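Local coordinates for protein kinectin 1 (Kinesin receptor) (Legionella pneumophila, PDB 4MU6) that is of unknown molecular function but is a Legionella effector, here represented by its largely helical N-terminal domain, and probably acts at membranes of the host cell, at residues 32-35 / 36-39; 119-122 / 123-127; 164-167 / 168-172. One frame throughout, in Å; residues are numbered along the deposited sequence.

Interaction 1: residues 32-35 / 36-39; sequences LKDL and ILSK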
ATOM      1  N   LEU A  32     -45.407 -25.942   6.415  1.00 38.41           N
ATOM      2  CA  LEU A  32     -45.346 -25.079   7.581  1.00 31.73           C
ATOM      3  C   LEU A  32     -45.248 -25.894   8.868  1.00 32.71           C
ATOM      4  O   LEU A  32     -44.484 -25.538   9.772  1.00 34.86           O
ATOM      5  CB  LEU A  32     -46.530 -24.113   7.593  1.00 34.43           C
ATOM      6  CG  LEU A  32     -46.360 -23.018   6.531  1.00 31.92           C
ATOM      7  CD1 LEU A  32     -47.634 -22.218   6.340  1.00 28.34           C
ATOM      8  CD2 LEU A  32     -45.206 -22.099   6.909  1.00 27.89           C
ATOM      9  N   LYS A  33     -45.977 -27.006   8.920  1.00 28.62           N
ATOM     10  CA  LYS A  33     -45.941 -27.913  10.064  1.00 34.37           C
ATOM     11  C   LYS A  33     -44.518 -28.385  10.393  1.00 38.03           C
ATOM     12  O   LYS A  33     -44.103 -28.383  11.552  1.00 30.32           O
ATOM     13  CB  LYS A  33     -46.841 -29.121   9.805  1.00 38.97           C
ATOM     14  CG  LYS A  33     -47.130 -29.962  11.037  1.00 44.49           C
ATOM     15  CD  LYS A  33     -47.368 -31.407  10.651  1.00 54.14           C
ATOM     16  CE  LYS A  33     -46.144 -31.954   9.938  1.00 54.31           C
ATOM     17  NZ  LYS A  33     -46.358 -33.305   9.360  1.00 56.53           N
ATOM     18  N   ASP A  34     -43.763 -28.788   9.377  1.00 34.53           N
ATOM     19  CA  ASP A  34     -42.395 -29.252   9.623  1.00 34.65           C
ATOM     20  C   ASP A  34     -41.489 -28.107  10.067  1.00 34.61           C
ATOM     21  O   ASP A  34     -40.637 -28.273  10.947  1.00 34.14           O
ATOM     22  CB  ASP A  34     -41.818 -29.968   8.392  1.00 27.84           C
ATOM     23  CG  ASP A  34     -42.279 -31.417   8.292  1.00 40.45           C
ATOM     24  OD1 ASP A  34     -42.537 -32.033   9.352  1.00 55.17           O
ATOM     25  OD2 ASP A  34     -42.405 -31.939   7.166  1.00 39.50           O
ATOM     26  N   LEU A  35     -41.684 -26.935   9.477  1.00 30.26           N
ATOM     27  CA  LEU A  35     -40.872 -25.797   9.869  1.00 32.87           C
ATOM     28  C   LEU A  35     -41.117 -25.454  11.340  1.00 34.70           C
ATOM     29  O   LEU A  35     -40.167 -25.197  12.073  1.00 31.61           O
ATOM     30  CB  LEU A  35     -41.095 -24.593   8.943  1.00 29.91           C
ATOM     31  CG  LEU A  35     -40.572 -24.754   7.508  1.00 27.95           C
ATOM     32  CD1 LEU A  35     -41.024 -23.598   6.658  1.00 22.22           C
ATOM     33  CD2 LEU A  35     -39.039 -24.851   7.466  1.00 23.71           C
ATOM     34  N   ILE A  36     -42.375 -25.477  11.781  1.00 33.81           N
ATOM     35  CA  ILE A  36     -42.678 -25.228  13.190  1.00 35.35           C
ATOM     36  C   ILE A  36     -42.041 -26.282  14.094  1.00 32.42           C
ATOM     37  O   ILE A  36     -41.384 -25.961  15.077  1.00 30.50           O
ATOM     38  CB  ILE A  36     -44.181 -25.226  13.449  1.00 31.99           C
ATOM     39  CG1 ILE A  36     -44.836 -24.119  12.636  1.00 28.95           C
ATOM     40  CG2 ILE A  36     -44.447 -25.022  14.931  1.00 25.44           C
ATOM     41  CD1 ILE A  36     -46.340 -24.241  12.549  1.00 31.90           C
ATOM     42  N   LEU A  37     -42.251 -27.545  13.745  1.00 31.76           N
ATOM     43  CA  LEU A  37     -41.683 -28.666  14.472  1.00 37.81           C
ATOM     44  C   LEU A  37     -40.156 -28.634  14.577  1.00 37.10           C
ATOM     45  O   LEU A  37     -39.585 -29.132  15.545  1.00 34.93           O
ATOM     46  CB  LEU A  37     -42.121 -29.974  13.819  1.00 33.44           C
ATOM     47  CG  LEU A  37     -43.573 -30.331  14.096  1.00 32.49           C
ATOM     48  CD1 LEU A  37     -43.938 -31.615  13.384  1.00 35.06           C
ATOM     49  CD2 LEU A  37     -43.769 -30.467  15.596  1.00 37.21           C
ATOM     50  N   SER A  38     -39.498 -28.042  13.590  1.00 38.00           N
ATOM     51  CA  SER A  38     -38.044 -28.102  13.509  1.00 33.09           C
ATOM     52  C   SER A  38     -37.312 -27.392  14.650  1.00 40.60           C
ATOM     53  O   SER A  38     -36.187 -27.758  14.960  1.00 30.50           O
ATOM     54  CB  SER A  38     -37.548 -27.557  12.162  1.00 34.09           C
ATOM     55  OG  SER A  38     -37.576 -26.134  12.118  1.00 37.02           O
ATOM     56  N   LYS A  39     -37.946 -26.387  15.260  1.00 38.70           N
ATOM     57  CA  LYS A  39     -37.268 -25.503  16.216  1.00 38.98           C
ATOM     58  C   LYS A  39     -35.847 -25.116  15.764  1.00 44.94           C
ATOM     59  O   LYS A  39     -34.904 -25.127  16.551  1.00 43.57           O
ATOM     60  CB  LYS A  39     -37.237 -26.135  17.609  1.00 36.59           C
ATOM     61  CG  LYS A  39     -38.617 -26.525  18.112  1.00 40.73           C
ATOM     62  CD  LYS A  39     -38.624 -26.726  19.609  1.00 39.74           C
ATOM     63  CE  LYS A  39     -38.245 -25.446  20.307  1.00 40.60           C
ATOM     64  NZ  LYS A  39     -38.007 -25.740  21.717  1.00 42.88           N
TER
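Ile36, Leu37 and Leu35 form part of the last turn of helix 29-38, where side chains meet backbone carbonyls one turn back more than they meet one another. Ile36 sends its CG1 branch beside its own backbone N (chi1 -61°), which carries the branch back to within 3.2 Å of Leu32 O. That same oxygen accepts the N-H of Ile36 at 2.9 Å, so polar and apolar atoms share one carbonyl. Beyond the turn, Ile36 is buried against Leu264 and Leu267 of helix 227-273 and Val289 and Ile290 of helix 280-294, while its O is hydrogen-bonded to Tyr260 OH. Leu37 repeats the pattern next along: its N donates to Lys33 O at 3.0 Å and its CG lies 3.2 Å from that oxygen. Its side chain passes across that of Lys33, with Leu37 CD1 4.1 Å from Lys33 CE. Leu35 packs on Ile42 and contributes chiefly through its carbonyl. The helix gives out at Lys39, which has positive phi, and the last amide bonds, from Ser38 N to Asp34 O and Leu35 O, are weak. The serine hydroxyl, weakly bonded to Ala40 N, adds a bond of its own: with chi1 at 77°, Ser38 OG donates to Leu35 O at 2.8 Å.

Interaction 2: residues 119-122 / 123-127; sequences LRLL and HYKLE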
ATOM      1  N   LEU A 119      62.116  24.448 -13.121  1.00 27.16           N
ATOM      2  CA  LEU A 119      62.962  23.691 -12.200  1.00 38.15           C
ATOM      3  C   LEU A 119      64.299  23.350 -12.872  1.00 45.29           C
ATOM      4  O   LEU A 119      65.356  23.370 -12.236  1.00 40.17           O
ATOM      5  CB  LEU A 119      62.252  22.421 -11.738  1.00 32.40           C
ATOM      6  CG  LEU A 119      63.043  21.448 -10.872  1.00 32.58           C
ATOM      7  CD1 LEU A 119      63.655  22.148  -9.657  1.00 32.66           C
ATOM      8  CD2 LEU A 119      62.137  20.302 -10.451  1.00 34.07           C
ATOM      9  N   ARG A 120      64.238  23.055 -14.168  1.00 44.99           N
ATOM     10  CA  ARG A 120      65.425  22.700 -14.942  1.00 42.53           C
ATOM     11  C   ARG A 120      66.387  23.874 -15.079  1.00 41.04           C
ATOM     12  O   ARG A 120      67.599  23.713 -14.968  1.00 46.29           O
ATOM     13  CB  ARG A 120      65.027  22.181 -16.325  1.00 45.42           C
ATOM     14  CG  ARG A 120      65.345  20.705 -16.546  1.00 50.42           C
ATOM     15  CD  ARG A 120      64.948  20.239 -17.944  1.00 52.71           C
ATOM     16  NE  ARG A 120      63.504  20.095 -18.100  1.00 64.89           N
ATOM     17  CZ  ARG A 120      62.744  20.879 -18.862  1.00 72.33           C
ATOM     18  NH1 ARG A 120      63.286  21.878 -19.552  1.00 73.76           N
ATOM     19  NH2 ARG A 120      61.436  20.663 -18.939  1.00 72.29           N
ATOM     20  N   LEU A 121      65.839  25.050 -15.345  1.00 36.84           N
ATOM     21  CA  LEU A 121      66.628  26.269 -15.375  1.00 38.98           C
ATOM     22  C   LEU A 121      67.282  26.551 -14.009  1.00 42.99           C
ATOM     23  O   LEU A 121      68.433  26.973 -13.946  1.00 44.09           O
ATOM     24  CB  LEU A 121      65.742  27.438 -15.811  1.00 37.55           C
ATOM     25  CG  LEU A 121      66.369  28.820 -15.926  1.00 37.07           C
ATOM     26  CD1 LEU A 121      67.407  28.867 -17.032  1.00 34.33           C
ATOM     27  CD2 LEU A 121      65.267  29.853 -16.147  1.00 43.51           C
ATOM     28  N   LEU A 122      66.555  26.313 -12.917  1.00 41.51           N
ATOM     29  CA  LEU A 122      67.131  26.507 -11.589  1.00 40.31           C
ATOM     30  C   LEU A 122      68.326  25.581 -11.341  1.00 43.26           C
ATOM     31  O   LEU A 122      69.319  26.000 -10.731  1.00 38.07           O
ATOM     32  CB  LEU A 122      66.095  26.314 -10.488  1.00 42.81           C
ATOM     33  CG  LEU A 122      64.981  27.354 -10.370  1.00 43.72           C
ATOM     34  CD1 LEU A 122      63.988  26.871  -9.350  1.00 39.81           C
ATOM     35  CD2 LEU A 122      65.535  28.729  -9.980  1.00 39.74           C
ATOM     36  N   HIS A 123      68.234  24.335 -11.809  1.00 37.81           N
ATOM     37  CA  HIS A 123      69.313  23.372 -11.618  1.00 42.30           C
ATOM     38  C   HIS A 123      70.518  23.800 -12.433  1.00 48.56           C
ATOM     39  O   HIS A 123      71.661  23.611 -12.015  1.00 42.60           O
ATOM     40  CB  HIS A 123      68.896  21.973 -12.058  1.00 37.36           C
ATOM     41  CG  HIS A 123      68.113  21.223 -11.031  1.00 46.38           C
ATOM     42  ND1 HIS A 123      67.039  20.421 -11.356  1.00 42.18           N
ATOM     43  CD2 HIS A 123      68.250  21.145  -9.684  1.00 53.24           C
ATOM     44  CE1 HIS A 123      66.548  19.882 -10.253  1.00 45.57           C
ATOM     45  NE2 HIS A 123      67.259  20.311  -9.223  1.00 45.35           N
ATOM     46  N   TYR A 124      70.239  24.348 -13.612  1.00 46.45           N
ATOM     47  CA  TYR A 124      71.272  24.869 -14.500  1.00 50.84           C
ATOM     48  C   TYR A 124      71.966  26.051 -13.820  1.00 51.30           C
ATOM     49  O   TYR A 124      73.192  26.091 -13.740  1.00 53.29           O
ATOM     50  CB  TYR A 124      70.653  25.257 -15.853  1.00 47.74           C
ATOM     51  CG  TYR A 124      71.596  25.854 -16.883  1.00 52.62           C
ATOM     52  CD1 TYR A 124      72.461  25.047 -17.621  1.00 56.57           C
ATOM     53  CD2 TYR A 124      71.595  27.227 -17.144  1.00 54.48           C
ATOM     54  CE1 TYR A 124      73.322  25.597 -18.577  1.00 60.28           C
ATOM     55  CE2 TYR A 124      72.449  27.784 -18.097  1.00 62.06           C
ATOM     56  CZ  TYR A 124      73.309  26.965 -18.810  1.00 62.50           C
ATOM     57  OH  TYR A 124      74.154  27.514 -19.753  1.00 64.07           O
ATOM     58  N   LYS A 125      71.182  26.994 -13.300  1.00 50.85           N
ATOM     59  CA  LYS A 125      71.741  28.124 -12.552  1.00 51.37           C
ATOM     60  C   LYS A 125      72.562  27.708 -11.323  1.00 51.77           C
ATOM     61  O   LYS A 125      73.554  28.345 -11.001  1.00 47.96           O
ATOM     62  CB  LYS A 125      70.654  29.111 -12.127  1.00 56.72           C
ATOM     63  CG  LYS A 125      69.970  29.837 -13.270  1.00 59.63           C
ATOM     64  CD  LYS A 125      69.062  30.944 -12.748  1.00 58.90           C
ATOM     65  CE  LYS A 125      68.404  31.710 -13.887  1.00 61.94           C
ATOM     66  NZ  LYS A 125      67.679  32.917 -13.393  1.00 68.63           N
ATOM     67  N   LEU A 126      72.152  26.652 -10.635  1.00 57.21           N
ATOM     68  CA  LEU A 126      72.876  26.219  -9.443  1.00 61.04           C
ATOM     69  C   LEU A 126      74.200  25.571  -9.823  1.00 67.78           C
ATOM     70  O   LEU A 126      75.210  25.758  -9.145  1.00 72.91           O
ATOM     71  CB  LEU A 126      72.037  25.245  -8.616  1.00 63.34           C
ATOM     72  CG  LEU A 126      72.701  24.725  -7.338  1.00 58.46           C
ATOM     73  CD1 LEU A 126      72.896  25.859  -6.347  1.00 52.95           C
ATOM     74  CD2 LEU A 126      71.883  23.595  -6.724  1.00 54.41           C
ATOM     75  N   GLU A 127      74.188  24.814 -10.914  1.00 66.69           N
ATOM     76  CA  GLU A 127      75.390  24.156 -11.404  1.00 75.90           C
ATOM     77  C   GLU A 127      76.459  25.187 -11.766  1.00 86.25           C
ATOM     78  O   GLU A 127      77.658  24.925 -11.643  1.00 92.73           O
ATOM     79  CB  GLU A 127      75.053  23.283 -12.615  1.00 77.58           C
ATOM     80  CG  GLU A 127      76.198  22.415 -13.117  1.00 84.51           C
ATOM     81  CD  GLU A 127      75.758  21.426 -14.187  1.00 91.28           C
ATOM     82  OE1 GLU A 127      74.534  21.322 -14.435  1.00 95.28           O
ATOM     83  OE2 GLU A 127      76.631  20.751 -14.780  1.00 90.47           O
TER
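The imidazole of His123 receives the side chain of Leu119 over one face: Leu119 CD1 makes an off-centre CH-pi contact, 4.1 Å from the ring centroid and 29° off the normal. The methyl is displaced toward the CE1 corner of the ring, with Leu119 CD1 to His123 CE1 at 3.7 Å. Two torsions bring the groups together. Leu119 has CG trans to its backbone N (chi1 175°), whereas the histidine CG lies beside its own N (chi1 -82°), which brings the ring back over the leucine. Leu119 O approaches the imidazole obliquely, without a hydrogen bond to the ring; it accepts the backbone N-H of His123 instead.

The phenol of Tyr124 is engaged much less. Tyr124 CD2 has Leu121 CD1 at 4.5 Å, a loose apolar contact, and the rest of the ring leads away from the preceding turn. Leu121 is more closely tied to Lys125, whose extended chain passes obliquely across it, with Lys125 CE 4.1 Å from Leu121 CG. Underneath, Lys125 N donates to Leu121 O at 2.8 Å.

The contact lies near the C-terminal end of helix 108-127, with His123, Tyr124 and Lys125 exposed while Leu119 and Leu122 face the neighbouring helix. That neighbour is helix 158-217, paired along one side: Leu119 packs on Ile173 there, and Leu122 on Leu162, in the manner of a long helical hairpin.

Interaction 3: residues 164-167 / 168-172; sequences RSIN and EREIK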
ATOM      1  N   ARG A 164      66.222  27.213  -2.200  1.00 41.96           N
ATOM      2  CA  ARG A 164      64.872  27.428  -1.708  1.00 47.33           C
ATOM      3  C   ARG A 164      63.893  27.468  -2.872  1.00 47.41           C
ATOM      4  O   ARG A 164      62.783  26.940  -2.770  1.00 42.68           O
ATOM      5  CB  ARG A 164      64.780  28.704  -0.866  1.00 47.09           C
ATOM      6  CG  ARG A 164      65.264  28.530   0.573  1.00 63.72           C
ATOM      7  CD  ARG A 164      64.973  29.761   1.433  1.00 71.69           C
ATOM      8  NE  ARG A 164      65.700  30.940   0.967  1.00 77.89           N
ATOM      9  CZ  ARG A 164      66.859  31.363   1.473  1.00 79.59           C
ATOM     10  NH1 ARG A 164      67.431  30.709   2.480  1.00 81.75           N
ATOM     11  NH2 ARG A 164      67.443  32.446   0.975  1.00 71.99           N
ATOM     12  N   SER A 165      64.315  28.080  -3.977  1.00 45.72           N
ATOM     13  CA  SER A 165      63.500  28.117  -5.189  1.00 47.12           C
ATOM     14  C   SER A 165      63.281  26.714  -5.718  1.00 48.23           C
ATOM     15  O   SER A 165      62.153  26.344  -6.067  1.00 47.18           O
ATOM     16  CB  SER A 165      64.154  28.980  -6.257  1.00 46.15           C
ATOM     17  OG  SER A 165      64.049  30.343  -5.908  1.00 44.47           O
ATOM     18  N   ILE A 166      64.359  25.931  -5.766  1.00 38.75           N
ATOM     19  CA  ILE A 166      64.263  24.526  -6.149  1.00 35.00           C
ATOM     20  C   ILE A 166      63.268  23.760  -5.254  1.00 44.14           C
ATOM     21  O   ILE A 166      62.401  23.021  -5.752  1.00 45.85           O
ATOM     22  CB  ILE A 166      65.632  23.839  -6.088  1.00 36.41           C
ATOM     23  CG1 ILE A 166      66.530  24.370  -7.209  1.00 36.05           C
ATOM     24  CG2 ILE A 166      65.466  22.330  -6.208  1.00 30.39           C
ATOM     25  CD1 ILE A 166      67.992  23.958  -7.090  1.00 46.10           C
ATOM     26  N   ASN A 167      63.389  23.945  -3.940  1.00 37.14           N
ATOM     27  CA  ASN A 167      62.505  23.258  -3.007  1.00 43.25           C
ATOM     28  C   ASN A 167      61.043  23.629  -3.253  1.00 40.03           C
ATOM     29  O   ASN A 167      60.178  22.762  -3.250  1.00 44.30           O
ATOM     30  CB  ASN A 167      62.892  23.521  -1.548  1.00 41.21           C
ATOM     31  CG  ASN A 167      62.074  22.683  -0.580  1.00 52.06           C
ATOM     32  OD1 ASN A 167      62.212  21.457  -0.539  1.00 53.89           O
ATOM     33  ND2 ASN A 167      61.207  23.338   0.196  1.00 50.95           N
ATOM     34  N   GLU A 168      60.780  24.909  -3.504  1.00 37.79           N
ATOM     35  CA  GLU A 168      59.423  25.347  -3.802  1.00 46.25           C
ATOM     36  C   GLU A 168      58.888  24.739  -5.101  1.00 47.11           C
ATOM     37  O   GLU A 168      57.727  24.324  -5.151  1.00 35.61           O
ATOM     38  CB  GLU A 168      59.297  26.877  -3.825  1.00 51.62           C
ATOM     39  CG  GLU A 168      57.840  27.342  -4.028  1.00 51.68           C
ATOM     40  CD  GLU A 168      57.643  28.856  -3.913  1.00 52.62           C
ATOM     41  OE1 GLU A 168      58.649  29.611  -3.965  1.00 41.87           O
ATOM     42  OE2 GLU A 168      56.469  29.290  -3.774  1.00 53.36           O
ATOM     43  N   ARG A 169      59.724  24.672  -6.138  1.00 41.62           N
ATOM     44  CA  ARG A 169      59.291  24.083  -7.404  1.00 41.66           C
ATOM     45  C   ARG A 169      58.890  22.625  -7.216  1.00 37.14           C
ATOM     46  O   ARG A 169      57.871  22.174  -7.756  1.00 35.38           O
ATOM     47  CB  ARG A 169      60.386  24.164  -8.473  1.00 41.23           C
ATOM     48  CG  ARG A 169      60.691  25.565  -8.967  1.00 46.28           C
ATOM     49  CD  ARG A 169      59.513  26.171  -9.699  1.00 38.29           C
ATOM     50  NE  ARG A 169      59.773  27.557 -10.080  1.00 39.17           N
ATOM     51  CZ  ARG A 169      58.930  28.301 -10.787  1.00 36.38           C
ATOM     52  NH1 ARG A 169      57.790  27.781 -11.171  1.00 37.28           N
ATOM     53  NH2 ARG A 169      59.227  29.559 -11.110  1.00 40.24           N
ATOM     54  N   GLU A 170      59.695  21.890  -6.453  1.00 38.75           N
ATOM     55  CA  GLU A 170      59.464  20.457  -6.252  1.00 38.02           C
ATOM     56  C   GLU A 170      58.207  20.165  -5.444  1.00 36.70           C
ATOM     57  O   GLU A 170      57.495  19.194  -5.716  1.00 42.74           O
ATOM     58  CB  GLU A 170      60.673  19.796  -5.586  1.00 41.83           C
ATOM     59  CG  GLU A 170      61.921  19.767  -6.450  1.00 55.83           C
ATOM     60  CD  GLU A 170      63.006  18.864  -5.880  1.00 70.62           C
ATOM     61  OE1 GLU A 170      63.590  19.209  -4.822  1.00 69.16           O
ATOM     62  OE2 GLU A 170      63.276  17.807  -6.497  1.00 78.93           O
ATOM     63  N   ILE A 171      57.942  20.989  -4.440  1.00 38.56           N
ATOM     64  CA  ILE A 171      56.717  20.845  -3.661  1.00 38.77           C
ATOM     65  C   ILE A 171      55.516  21.143  -4.557  1.00 41.23           C
ATOM     66  O   ILE A 171      54.478  20.474  -4.482  1.00 39.34           O
ATOM     67  CB  ILE A 171      56.721  21.756  -2.407  1.00 36.03           C
ATOM     68  CG1 ILE A 171      57.724  21.229  -1.366  1.00 42.58           C
ATOM     69  CG2 ILE A 171      55.324  21.838  -1.794  1.00 42.97           C
ATOM     70  CD1 ILE A 171      58.028  22.186  -0.198  1.00 41.96           C
ATOM     71  N   LYS A 172      55.662  22.144  -5.420  1.00 44.19           N
ATOM     72  CA  LYS A 172      54.563  22.522  -6.293  1.00 42.43           C
ATOM     73  C   LYS A 172      54.240  21.368  -7.242  1.00 44.28           C
ATOM     74  O   LYS A 172      53.078  21.043  -7.460  1.00 39.35           O
ATOM     75  CB  LYS A 172      54.878  23.806  -7.063  1.00 34.23           C
ATOM     76  CG  LYS A 172      53.801  24.220  -8.077  1.00 30.15           C
ATOM     77  CD  LYS A 172      52.410  24.327  -7.443  1.00 37.70           C
ATOM     78  CE  LYS A 172      51.411  24.880  -8.447  1.00 37.96           C
ATOM     79  NZ  LYS A 172      50.020  24.965  -7.932  1.00 41.56           N
TER
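Asn167 and Ile171 meet one helical turn apart, the amide ND2 of Asn167 lying 3.4 Å from the CD1 methyl of Ile171. This is a polar group set against an apolar one, and it arises because Asn167 CG is trans to its backbone N (chi1 -173°) while the isoleucine CG1 branch folds back along helix 158-217. The backbone beneath is fully regular. The N-H groups of Glu168, Arg169, Glu170 and Ile171 donate in turn to the carbonyl oxygens of Arg164, Ser165, Ile166 and Asn167, four residues back, which leaves each of these donors and acceptors paired. Beside this ladder Glu170 runs alongside Ile166, its OE1 3.9 Å from Ile166 CG2, here a carboxylate oxygen beside a methyl. Several polar ends find their partners beyond the turn. Ser165 OG is hydrogen-bonded to Arg161 O, one turn back, and Arg169 NH1 is hydrogen-bonded to Gln115 OE1 on helix 108-127; Arg164 NH1 has a long, weak ion pair with Glu160. No salt bridge joins 164-167 to 168-172, despite the many charges. The turn is therefore held by its main-chain bonds, while the guanidinium of Arg169 is hydrogen-bonded across to the neighbouring helix.

Interaction 1 comes first in the chain, on the short helix 29-38, and stands about 125 Å between centres from interaction 2 and about 116 Å from interaction 3, on the other side of the chain's centre. Interactions 2 and 3 lie on consecutive helices, 108-127 and 158-217, with centres about 12 Å apart, and touch directly: Leu122 CD1 rests 3.6 Å from Arg169 CG, and His123 CD2 lies 3.8 Å from Ile166 CD1. All three belong to the N-terminal coiled-coil domain. Its two ends thus differ: a compact cluster of short and long helices around 29-38, and a slender two-helix arm at the far tip, making a markedly elongated molecule.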